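Local coordinates for UPF0135 protein SA1388 (Staphylococcus aureus subsp. aureus, PDB 3LNL) that is of unknown function but binds a dinuclear zinc centre and assembles into a toroid-shaped hexamer of the NIF3 family, capped by PII-like domains, at residues G42-T50 with Y331-K341. The protein carries 2 engineered substitutions. Residues are numbered along the deposited sequence; the frame is centred on the assembly and turned at random.
With ZN (zinc ion), chain F; ZN (zinc ion), chain G.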
loop_
_atom_site.group_PDB
_atom_site.type_symbol
_atom_site.label_atom_id
_atom_site.label_comp_id
_atom_site.label_asym_id
_atom_site.label_seq_id
_atom_site.Cartn_x
_atom_site.Cartn_y
_atom_site.Cartn_z
ATOM N N GLY B 42 -5.152 32.644 32.484
ATOM C CA GLY B 42 -4.017 33.300 31.892
ATOM C C GLY B 42 -3.469 32.379 30.830
ATOM O O GLY B 42 -3.694 31.164 30.910
ATOM N N VAL B 43 -2.742 32.946 29.856
ATOM C CA VAL B 43 -2.178 32.182 28.741
ATOM C C VAL B 43 -0.632 32.364 28.607
ATOM O O VAL B 43 -0.134 33.486 28.531
ATOM C CB VAL B 43 -2.882 32.554 27.372
ATOM C CG1 VAL B 43 -2.273 31.755 26.140
ATOM C CG2 VAL B 43 -4.450 32.370 27.475
ATOM N N LEU B 44 0.073 31.230 28.568
ATOM C CA LEU B 44 1.485 31.136 28.354
ATOM C C LEU B 44 1.731 30.502 27.029
ATOM O O LEU B 44 1.293 29.354 26.800
ATOM C CB LEU B 44 2.132 30.280 29.447
ATOM C CG LEU B 44 3.649 30.257 29.552
ATOM C CD1 LEU B 44 4.199 31.676 29.907
ATOM C CD2 LEU B 44 4.024 29.181 30.611
ATOM N N THR B 45 2.434 31.217 26.150
ATOM C CA THR B 45 2.864 30.642 24.857
ATOM C C THR B 45 4.241 29.949 24.921
ATOM O O THR B 45 5.112 30.344 25.697
ATOM C CB THR B 45 2.866 31.699 23.728
ATOM O OG1 THR B 45 3.936 32.653 23.945
ATOM C CG2 THR B 45 1.487 32.409 23.646
ATOM N N ALA B 46 4.396 28.883 24.117
ATOM C CA ALA B 46 5.550 28.024 24.206
ATOM C C ALA B 46 5.825 27.413 22.818
ATOM O O ALA B 46 4.892 27.313 22.008
ATOM C CB ALA B 46 5.289 26.929 25.235
ATOM N N LEU B 47 7.079 27.014 22.559
ATOM C CA LEU B 47 7.366 26.223 21.376
ATOM C C LEU B 47 7.066 24.754 21.686
ATOM O O LEU B 47 6.238 24.101 21.005
ATOM C CB LEU B 47 8.835 26.419 20.924
ATOM C CG LEU B 47 9.402 25.525 19.839
ATOM C CD1 LEU B 47 8.538 25.687 18.553
ATOM C CD2 LEU B 47 10.905 25.819 19.551
ATOM N N ASP B 48 7.740 24.236 22.705
ATOM C CA ASP B 48 7.571 22.900 23.209
ATOM C C ASP B 48 7.123 23.059 24.661
ATOM O O ASP B 48 7.735 23.843 25.422
ATOM C CB ASP B 48 8.894 22.132 23.213
ATOM C CG ASP B 48 9.299 21.677 21.803
ATOM O OD1 ASP B 48 8.556 20.883 21.228
ATOM O OD2 ASP B 48 10.364 22.084 21.325
ATOM N N CYS B 49 6.094 22.288 25.027
ATOM C CA CYS B 49 5.570 22.297 26.410
ATOM C C CYS B 49 6.369 21.312 27.251
ATOM O O CYS B 49 5.981 20.154 27.369
ATOM C CB CYS B 49 4.125 21.896 26.429
ATOM S SG CYS B 49 3.432 22.029 28.118
ATOM N N THR B 50 7.544 21.746 27.739
ATOM C CA THR B 50 8.401 20.904 28.550
ATOM C C THR B 50 7.931 20.993 30.016
ATOM O O THR B 50 7.042 21.836 30.374
ATOM C CB THR B 50 9.843 21.381 28.501
ATOM O OG1 THR B 50 9.919 22.668 29.114
ATOM C CG2 THR B 50 10.357 21.446 27.026
ATOM N N TYR B 331 15.103 24.921 16.212
ATOM C CA TYR B 331 14.806 25.713 17.383
ATOM C C TYR B 331 14.450 27.192 17.100
ATOM O O TYR B 331 13.753 27.823 17.918
ATOM C CB TYR B 331 15.913 25.616 18.459
ATOM C CG TYR B 331 15.491 26.267 19.749
ATOM C CD1 TYR B 331 14.478 25.697 20.513
ATOM C CD2 TYR B 331 15.996 27.495 20.125
ATOM C CE1 TYR B 331 13.980 26.323 21.648
ATOM C CE2 TYR B 331 15.537 28.134 21.281
ATOM C CZ TYR B 331 14.494 27.526 22.034
ATOM O OH TYR B 331 14.028 28.129 23.172
ATOM N N SER B 332 14.872 27.745 15.963
ATOM C CA SER B 332 14.484 29.081 15.601
ATOM C C SER B 332 12.982 29.306 15.429
ATOM O O SER B 332 12.557 30.445 15.449
ATOM C CB SER B 332 15.245 29.605 14.411
ATOM O OG SER B 332 16.610 29.807 14.730
ATOM N N GLU B 333 12.179 28.252 15.373
ATOM C CA GLU B 333 10.729 28.425 15.552
ATOM C C GLU B 333 10.321 29.061 16.892
ATOM O O GLU B 333 9.170 29.471 17.052
ATOM C CB GLU B 333 10.013 27.099 15.369
ATOM C CG GLU B 333 10.064 26.565 13.975
ATOM C CD GLU B 333 9.095 25.467 13.789
ATOM O OE1 GLU B 333 8.033 25.736 13.187
ATOM O OE2 GLU B 333 9.344 24.367 14.318
ATOM N N TYR B 334 11.262 29.192 17.839
ATOM C CA TYR B 334 10.934 29.813 19.146
ATOM C C TYR B 334 10.425 31.225 19.022
ATOM O O TYR B 334 9.818 31.732 19.957
ATOM C CB TYR B 334 12.146 29.819 20.118
ATOM C CG TYR B 334 13.101 30.945 19.807
ATOM C CD1 TYR B 334 12.916 32.176 20.382
ATOM C CD2 TYR B 334 14.164 30.791 18.891
ATOM C CE1 TYR B 334 13.742 33.261 20.089
ATOM C CE2 TYR B 334 15.050 31.879 18.615
ATOM C CZ TYR B 334 14.819 33.104 19.215
ATOM O OH TYR B 334 15.595 34.203 18.950
ATOM N N VAL B 335 10.638 31.868 17.868
ATOM C CA VAL B 335 10.098 33.201 17.639
ATOM C C VAL B 335 8.592 33.218 17.765
ATOM O O VAL B 335 8.016 34.278 17.928
ATOM C CB VAL B 335 10.504 33.823 16.218
ATOM C CG1 VAL B 335 12.035 33.969 16.121
ATOM C CG2 VAL B 335 9.953 32.976 15.057
ATOM N N MET B 336 7.911 32.082 17.647
ATOM C CA MET B 336 6.441 32.146 17.719
ATOM C C MET B 336 5.913 32.397 19.141
ATOM O O MET B 336 4.729 32.646 19.319
ATOM C CB MET B 336 5.732 30.958 17.051
ATOM C CG MET B 336 6.036 29.567 17.520
ATOM S SD MET B 336 5.799 29.178 19.278
ATOM C CE MET B 336 3.990 29.358 19.387
ATOM N N LYS B 337 6.757 32.321 20.168
ATOM C CA LYS B 337 6.251 32.540 21.515
ATOM C C LYS B 337 5.864 34.013 21.649
ATOM O O LYS B 337 4.734 34.347 21.967
ATOM C CB LYS B 337 7.307 32.150 22.577
ATOM C CG LYS B 337 7.702 30.659 22.561
ATOM C CD LYS B 337 8.610 30.256 23.681
ATOM C CE LYS B 337 9.963 31.048 23.609
ATOM N NZ LYS B 337 10.827 30.505 24.662
ATOM N N GLU B 338 6.816 34.908 21.412
ATOM C CA GLU B 338 6.528 36.330 21.394
ATOM C C GLU B 338 5.589 36.695 20.257
ATOM O O GLU B 338 4.707 37.523 20.434
ATOM C CB GLU B 338 7.800 37.188 21.267
ATOM C CG GLU B 338 8.751 37.104 22.489
ATOM C CD GLU B 338 8.235 37.783 23.760
ATOM O OE1 GLU B 338 8.934 37.640 24.791
ATOM O OE2 GLU B 338 7.166 38.432 23.751
ATOM N N GLY B 339 5.743 36.065 19.102
ATOM C CA GLY B 339 4.863 36.402 17.992
ATOM C C GLY B 339 3.408 36.056 18.285
ATOM O O GLY B 339 2.496 36.819 17.962
ATOM N N LEU B 340 3.174 34.885 18.848
ATOM C CA LEU B 340 1.813 34.467 19.131
ATOM C C LEU B 340 1.246 35.257 20.320
ATOM O O LEU B 340 0.038 35.600 20.330
ATOM C CB LEU B 340 1.723 32.970 19.409
ATOM C CG LEU B 340 0.322 32.417 19.723
ATOM C CD1 LEU B 340 -0.667 32.636 18.461
ATOM C CD2 LEU B 340 0.463 30.905 20.134
ATOM N N LYS B 341 2.107 35.601 21.283
ATOM C CA LYS B 341 1.696 36.471 22.373
ATOM C C LYS B 341 1.170 37.788 21.822
ATOM O O LYS B 341 0.114 38.251 22.236
ATOM C CB LYS B 341 2.805 36.755 23.360
ATOM C CG LYS B 341 2.441 37.943 24.334
ATOM C CD LYS B 341 3.611 38.621 24.891
ATOM C CE LYS B 341 3.204 39.749 25.830
ATOM N NZ LYS B 341 4.277 40.036 26.823
HETATM ZN ZN ZN F . 8.655 22.411 14.267
HETATM ZN ZN ZN G . 6.479 24.664 12.644
HETATM O O HOH W 1 8.154 20.226 14.317
HETATM O O HOH W 2 8.979 21.961 12.111
HETATM O O HOH W 3 6.681 22.747 13.448
HETATM O O HOH W 4 7.700 23.622 11.151
#
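Leu47 and Thr45 make the tight part of this contact, where strand 43-46 and the loop after it lie on residues 331-341, a 3-10 segment running into a helix. With chi1 at 171°, the Leu47 side chain is set opposite its backbone N, and both methyls reach the 3-10 residues. Leu47 CD2 meets the Tyr331 ring obliquely, 3.7 Å from Tyr331 CD1. Leu47 CD1 lies 3.8 Å from Glu333 CB. Met336 is bent, and its SD lies 3.4 Å from Ala46 O. The aliphatic part of Lys337 covers the 46-47 peptide, with CG 3.7 Å from Leu47 N; its NZ is hydrogen-bonded to Ser360 O. Thr45 OG1 donates to Lys337 O at 2.7 Å, from above the carbonyl plane. Lys341 N bonds that oxygen from the opposite face, so both bonds coexist. The looser side is at partly exposed Lys341, whose amine extends past the strand. Glu333 bridges the zinc ions: OE1 is 2.0 Å from the chain G zinc, shared with His68 and Asp106, and OE2 2.1 Å from the chain F zinc, shared with His69 and His330. Asp48 OD1 is hydrogen-bonded to His69 ND1, and OD2 to His312 NE2 of a neighbouring subunit. Apolar packing on Glu333 and the Asp48 link thus both tie this junction to the dinuclear centre.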